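Local coordinates for protein kappa-carrageenase (Zobellia galactanivorans, PDB 5OCR) that is probably a kappa-carrageenase, a family 16 glycoside hydrolase that cleaves the marine polysaccharide kappa-carrageenan, here represented by its beta-jellyroll catalytic module, at residues Q154-I157 with Y158-D161; P193-P196 with S197-F200. One frame throughout, in Å; residues are numbered along the deposited sequence.

Contact 1: residues Q154-I157 with Y158-D161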
ATOM      1  N   GLN A 154      -3.959  -5.337  20.250  1.00 32.88           N
ATOM      2  CA  GLN A 154      -3.805  -6.212  19.134  1.00 32.53           C
ATOM      3  C   GLN A 154      -4.955  -5.993  18.119  1.00 29.81           C
ATOM      4  O   GLN A 154      -6.140  -6.191  18.456  1.00 31.76           O
ATOM      5  CB  GLN A 154      -3.819  -7.676  19.627  1.00 32.72           C
ATOM      6  CG  GLN A 154      -3.775  -8.647  18.452  1.00 32.29           C
ATOM      7  CD  GLN A 154      -2.555  -8.462  17.609  1.00 33.51           C
ATOM      8  OE1 GLN A 154      -1.434  -8.663  18.085  1.00 34.01           O
ATOM      9  NE2 GLN A 154      -2.738  -8.079  16.331  1.00 29.78           N
ATOM     10  N   ASP A 155      -4.635  -5.617  16.867  1.00 27.40           N
ATOM     11  CA  ASP A 155      -5.700  -5.448  15.900  1.00 25.06           C
ATOM     12  C   ASP A 155      -6.189  -6.805  15.373  1.00 25.20           C
ATOM     13  O   ASP A 155      -5.490  -7.822  15.413  1.00 25.25           O
ATOM     14  CB  ASP A 155      -5.194  -4.633  14.704  1.00 24.44           C
ATOM     15  CG  ASP A 155      -5.033  -3.118  15.024  1.00 25.47           C
ATOM     16  OD1 ASP A 155      -5.433  -2.611  16.144  1.00 25.89           O
ATOM     17  OD2 ASP A 155      -4.572  -2.390  14.103  1.00 24.19           O
ATOM     18  N   ASP A 156      -7.397  -6.782  14.799  1.00 24.99           N
ATOM     19  CA  ASP A 156      -7.973  -7.972  14.140  1.00 25.07           C
ATOM     20  C   ASP A 156      -8.377  -7.535  12.730  1.00 23.92           C
ATOM     21  O   ASP A 156      -7.941  -6.480  12.247  1.00 24.04           O
ATOM     22  CB  ASP A 156      -9.189  -8.564  14.898  1.00 26.54           C
ATOM     23  CG  ASP A 156     -10.351  -7.554  15.079  1.00 28.69           C
ATOM     24  OD1 ASP A 156     -11.225  -7.710  15.983  1.00 28.61           O
ATOM     25  OD2 ASP A 156     -10.466  -6.584  14.292  1.00 25.76           O
ATOM     26  N   ILE A 157      -9.100  -8.416  12.049  1.00 24.11           N
ATOM     27  CA  ILE A 157      -9.387  -8.231  10.628  1.00 23.00           C
ATOM     28  C   ILE A 157     -10.211  -6.911  10.338  1.00 21.93           C
ATOM     29  O   ILE A 157     -10.155  -6.377   9.251  1.00 21.67           O
ATOM     30  CB  ILE A 157     -10.112  -9.459  10.089  1.00 24.76           C
ATOM     31  CG1 ILE A 157     -10.045  -9.422   8.552  1.00 25.26           C
ATOM     32  CG2 ILE A 157     -11.584  -9.426  10.462  1.00 23.54           C
ATOM     33  CD1 ILE A 157      -9.656 -10.691   7.820  1.00 30.11           C
ATOM     34  N   TYR A 158     -10.945  -6.395  11.316  1.00 20.74           N
ATOM     35  CA  TYR A 158     -11.775  -5.198  11.078  1.00 21.18           C
ATOM     36  C   TYR A 158     -10.967  -3.881  11.139  1.00 20.18           C
ATOM     37  O   TYR A 158     -11.462  -2.812  10.744  1.00 20.80           O
ATOM     38  CB  TYR A 158     -12.833  -5.153  12.168  1.00 21.03           C
ATOM     39  CG  TYR A 158     -13.818  -6.305  12.023  1.00 22.22           C
ATOM     40  CD1 TYR A 158     -14.883  -6.221  11.095  1.00 22.03           C
ATOM     41  CD2 TYR A 158     -13.699  -7.451  12.804  1.00 23.81           C
ATOM     42  CE1 TYR A 158     -15.801  -7.279  10.983  1.00 24.06           C
ATOM     43  CE2 TYR A 158     -14.610  -8.531  12.648  1.00 24.66           C
ATOM     44  CZ  TYR A 158     -15.620  -8.415  11.754  1.00 25.64           C
ATOM     45  OH  TYR A 158     -16.563  -9.451  11.649  1.00 28.24           O
ATOM     46  N   ASP A 159      -9.767  -3.973  11.721  1.00 20.78           N
ATOM     47  CA  ASP A 159      -8.920  -2.774  11.893  1.00 20.30           C
ATOM     48  C   ASP A 159      -8.094  -2.530  10.621  1.00 20.08           C
ATOM     49  O   ASP A 159      -7.519  -3.473  10.062  1.00 21.11           O
ATOM     50  CB  ASP A 159      -7.963  -2.976  13.074  1.00 22.00           C
ATOM     51  CG  ASP A 159      -8.756  -3.152  14.415  1.00 22.76           C
ATOM     52  OD1 ASP A 159      -9.630  -2.315  14.719  1.00 24.65           O
ATOM     53  OD2 ASP A 159      -8.508  -4.124  15.179  1.00 25.52           O
ATOM     54  N   MET A 160      -7.974  -1.246  10.268  1.00 19.51           N
ATOM     55  CA  MET A 160      -7.021  -0.884   9.197  1.00 19.69           C
ATOM     56  C   MET A 160      -6.140   0.269   9.562  1.00 19.80           C
ATOM     57  O   MET A 160      -6.419   1.021  10.488  1.00 18.94           O
ATOM     58  CB  MET A 160      -7.757  -0.659   7.860  1.00 20.38           C
ATOM     59  CG  MET A 160      -8.614   0.590   7.927  1.00 19.94           C
ATOM     60  SD  MET A 160      -9.831   0.561   6.547  1.00 22.94           S
ATOM     61  CE  MET A 160     -10.874  -0.851   6.825  1.00 21.25           C
ATOM     62  N   ASP A 161      -5.040   0.382   8.822  1.00 19.05           N
ATOM     63  CA  ASP A 161      -4.060   1.430   9.099  1.00 19.66           C
ATOM     64  C   ASP A 161      -3.928   2.311   7.885  1.00 18.12           C
ATOM     65  O   ASP A 161      -4.041   1.845   6.749  1.00 18.35           O
ATOM     66  CB  ASP A 161      -2.716   0.764   9.328  1.00 21.50           C
ATOM     67  CG  ASP A 161      -2.773  -0.200  10.529  1.00 23.57           C
ATOM     68  OD1 ASP A 161      -3.171   0.290  11.599  1.00 24.51           O
ATOM     69  OD2 ASP A 161      -2.517  -1.432  10.385  1.00 25.89           O
TER
HETATM   70  O   HOH W   1      -3.736  -3.513  11.846  1.00 23.52           O
HETATM   71  O   HOH W   2      -6.217  -0.103  13.158  1.00 26.87           O
HETATM   72  O   HOH W   3      -5.874  -5.752  10.761  1.00 19.43           O
HETATM   73  O   HOH W   4      -8.288  -4.883   7.853  1.00 20.21           O
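I157 lays its CG2 methyl over one face of the Y158 ring, offset toward the rim. I157 CG2 lies 4.0 Å from the centroid of the Y158 ring, a CH-pi contact. D156 OD2 meets the same ring at its edge and in its plane, 3.7 Å from Y158 CD2. The D156 carboxylate as a whole is turned 70° from the ring. D156 divides its two oxygens: OD1 goes to R191 in a salt bridge, and OD2 serves the backbone. Its CG sits between the backbone N and the carbonyl carbon (chi1 58°), which brings OD2 forward along the chain. There D156 OD2 takes the N-H of Y158 at 3.0 Å, from above the carboxylate plane, and forms an Asx turn. A type I beta turn runs from D156 to D159, closed by D159 N to D156 O at 3.1 Å. D159 answers with its side chain: D159 OD2 accepts D156 N on its anti side at 2.9 Å, with an N-H...O angle of 163°. Acid groups lie close together here. D156 OD2 and D159 OD2 are 3.3 Å apart, and D155 OD2 and D161 OD1 are 3.9 Å apart. R191 also makes a salt bridge to D159, and K189 pairs with D155 and D161. Q146 also binds D161. The two cations probably offset the repulsion among the four acids, and the charge cluster fastens this turn to strand 189-191.

Contact 2: residues P193-P196 with S197-F200. Unlike the reference sequence in segment 193-196: W194 (reference Met). Residue 193 of segment 193-196 comes from a tag, linker or insertion.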
ATOM      1  N   PRO A 193     -17.049  -1.351  10.176  1.00 22.13           N
ATOM      2  CA  PRO A 193     -18.173  -2.176  10.688  1.00 22.08           C
ATOM      3  C   PRO A 193     -18.363  -3.444   9.834  1.00 24.24           C
ATOM      4  O   PRO A 193     -19.316  -4.236  10.067  1.00 25.88           O
ATOM      5  CB  PRO A 193     -19.357  -1.193  10.595  1.00 22.57           C
ATOM      6  CG  PRO A 193     -19.042  -0.405   9.325  1.00 23.36           C
ATOM      7  CD  PRO A 193     -17.534  -0.165   9.436  1.00 22.10           C
ATOM      8  N   TRP A 194     -17.496  -3.702   8.851  1.00 21.86           N
ATOM      9  CA  TRP A 194     -17.582  -4.873   7.937  1.00 21.62           C
ATOM     10  C   TRP A 194     -16.185  -5.429   7.772  1.00 21.26           C
ATOM     11  O   TRP A 194     -15.205  -4.758   8.107  1.00 20.61           O
ATOM     12  CB  TRP A 194     -18.125  -4.420   6.535  1.00 20.98           C
ATOM     13  CG  TRP A 194     -17.816  -2.972   6.213  1.00 20.70           C
ATOM     14  CD1 TRP A 194     -18.666  -1.859   6.205  1.00 21.57           C
ATOM     15  CD2 TRP A 194     -16.515  -2.454   5.742  1.00 20.19           C
ATOM     16  NE1 TRP A 194     -18.000  -0.723   5.821  1.00 21.33           N
ATOM     17  CE2 TRP A 194     -16.691  -1.022   5.533  1.00 21.16           C
ATOM     18  CE3 TRP A 194     -15.292  -3.030   5.478  1.00 20.38           C
ATOM     19  CZ2 TRP A 194     -15.631  -0.214   5.067  1.00 20.61           C
ATOM     20  CZ3 TRP A 194     -14.226  -2.213   5.075  1.00 19.09           C
ATOM     21  CH2 TRP A 194     -14.405  -0.851   4.845  1.00 20.00           C
ATOM     22  N   ASP A 195     -16.098  -6.690   7.326  1.00 22.37           N
ATOM     23  CA  ASP A 195     -14.820  -7.354   7.181  1.00 20.96           C
ATOM     24  C   ASP A 195     -14.255  -6.917   5.806  1.00 21.04           C
ATOM     25  O   ASP A 195     -14.819  -7.279   4.789  1.00 21.48           O
ATOM     26  CB  ASP A 195     -15.150  -8.878   7.186  1.00 22.70           C
ATOM     27  CG  ASP A 195     -13.928  -9.730   6.929  1.00 24.49           C
ATOM     28  OD1 ASP A 195     -12.885  -9.227   6.399  1.00 23.28           O
ATOM     29  OD2 ASP A 195     -14.014 -10.959   7.192  1.00 25.98           O
ATOM     30  N   PRO A 196     -13.118  -6.162   5.763  1.00 20.21           N
ATOM     31  CA  PRO A 196     -12.522  -5.662   4.504  1.00 20.02           C
ATOM     32  C   PRO A 196     -12.079  -6.764   3.563  1.00 20.18           C
ATOM     33  O   PRO A 196     -11.878  -6.480   2.363  1.00 21.01           O
ATOM     34  CB  PRO A 196     -11.273  -4.801   4.951  1.00 19.73           C
ATOM     35  CG  PRO A 196     -11.597  -4.529   6.434  1.00 20.53           C
ATOM     36  CD  PRO A 196     -12.279  -5.818   6.947  1.00 20.78           C
ATOM     37  N   SER A 197     -11.895  -7.987   4.048  1.00 20.79           N
ATOM     38  CA  SER A 197     -11.464  -9.084   3.220  1.00 21.79           C
ATOM     39  C   SER A 197     -12.632  -9.677   2.445  1.00 22.26           C
ATOM     40  O   SER A 197     -12.367 -10.515   1.613  1.00 25.18           O
ATOM     41  CB  SER A 197     -10.769 -10.176   4.079  1.00 21.98           C
ATOM     42  OG  SER A 197     -11.692 -10.981   4.846  1.00 24.02           O
ATOM     43  N   LYS A 198     -13.894  -9.291   2.734  1.00 20.85           N
ATOM     44  CA  LYS A 198     -15.035 -10.020   2.148  1.00 22.14           C
ATOM     45  C   LYS A 198     -15.738  -9.319   1.009  1.00 22.19           C
ATOM     46  O   LYS A 198     -16.481  -9.982   0.292  1.00 23.81           O
ATOM     47  CB  LYS A 198     -16.060 -10.371   3.214  1.00 25.70           C
ATOM     48  CG  LYS A 198     -15.467 -11.443   4.150  1.00 31.57           C
ATOM     49  CD  LYS A 198     -15.478 -12.865   3.561  1.00 40.36           C
ATOM     50  CE  LYS A 198     -14.957 -13.869   4.575  1.00 45.90           C
ATOM     51  NZ  LYS A 198     -15.986 -13.919   5.637  1.00 48.59           N
ATOM     52  N   ASP A 199     -15.566  -8.006   0.854  1.00 20.09           N
ATOM     53  CA  ASP A 199     -16.329  -7.244  -0.140  1.00 20.36           C
ATOM     54  C   ASP A 199     -15.451  -6.110  -0.605  1.00 19.30           C
ATOM     55  O   ASP A 199     -14.448  -5.768   0.097  1.00 18.32           O
ATOM     56  CB  ASP A 199     -17.635  -6.651   0.442  1.00 21.98           C
ATOM     57  CG  ASP A 199     -18.516  -7.688   1.123  1.00 25.33           C
ATOM     58  OD1 ASP A 199     -18.525  -7.779   2.413  1.00 25.70           O
ATOM     59  OD2 ASP A 199     -19.131  -8.459   0.389  0.80 25.13           O
ATOM     60  N   PHE A 200     -15.869  -5.425  -1.642  1.00 18.72           N
ATOM     61  CA  PHE A 200     -15.089  -4.256  -2.152  1.00 17.63           C
ATOM     62  C   PHE A 200     -15.497  -3.036  -1.399  1.00 18.80           C
ATOM     63  O   PHE A 200     -16.718  -2.785  -1.232  1.00 20.06           O
ATOM     64  CB  PHE A 200     -15.421  -3.989  -3.679  1.00 17.88           C
ATOM     65  CG  PHE A 200     -14.749  -4.994  -4.577  1.00 17.49           C
ATOM     66  CD1 PHE A 200     -15.375  -6.248  -4.846  1.00 17.90           C
ATOM     67  CD2 PHE A 200     -13.518  -4.719  -5.173  1.00 17.11           C
ATOM     68  CE1 PHE A 200     -14.785  -7.234  -5.631  1.00 18.32           C
ATOM     69  CE2 PHE A 200     -12.885  -5.724  -5.982  1.00 17.32           C
ATOM     70  CZ  PHE A 200     -13.552  -6.969  -6.251  1.00 17.38           C
TER
HETATM   71  O   HOH W   5     -17.062  -6.078   3.605  1.00 20.01           O
HETATM   72  O   HOH W   6     -16.486 -12.083   8.026  1.00 31.99           O
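D195 OD1 is gripped twice by S197, and both donors come from the same face of the carboxylate plane. S197 OG donates on the syn side, 2.6 Å from D195 OD1. S197 N donates on the anti side at 2.8 Å to D195 OD1, with an N-H...O angle of 149°. The D195 carboxylate reaches forward because its CG lies anti to the backbone N (chi1 175°). The other oxygen faces K198. K198 CG packs 3.4 Å from D195 OD2, and the bent lysine chain folds back to leave K198 NZ in a long salt bridge of 3.9 Å to D195 OD2. A water links the same two atoms. Backbone atoms close the turn, K198 N to D195 O at 3.0 Å. A second water joins D195 O to D199 OD1. With D195 cut back to an alanine, S197 N and OG would probably lose their shared acceptor and K198 its carboxylate, and the turn its side-chain bracing. An Asx turn at D195 is thus combined with a beta turn from D195 to K198, in the loop that leads from strand 189-191 to strand 200-207 of the GH16 jellyroll.

Contacts 1 and 2 are two neighbouring turns of the jellyroll, with centres about 12 Å apart. Each combines a beta turn with an Asx turn led by an aspartate. They differ in setting. In 154-161 three of the touching residues are buried, and the acids draw on cations of strand 189-191. In 193-200 the touching residues include exposed K198 and D199, and the charge pairing is local and partly through water. Strand 189-191 ties them together: it pairs with the strand that begins in contact 1, and the loop of contact 2 follows it. I157 bridges the turns, I157 CD1 lying 3.6 Å from S197 OG and I157 O 3.2 Å from P196 CD.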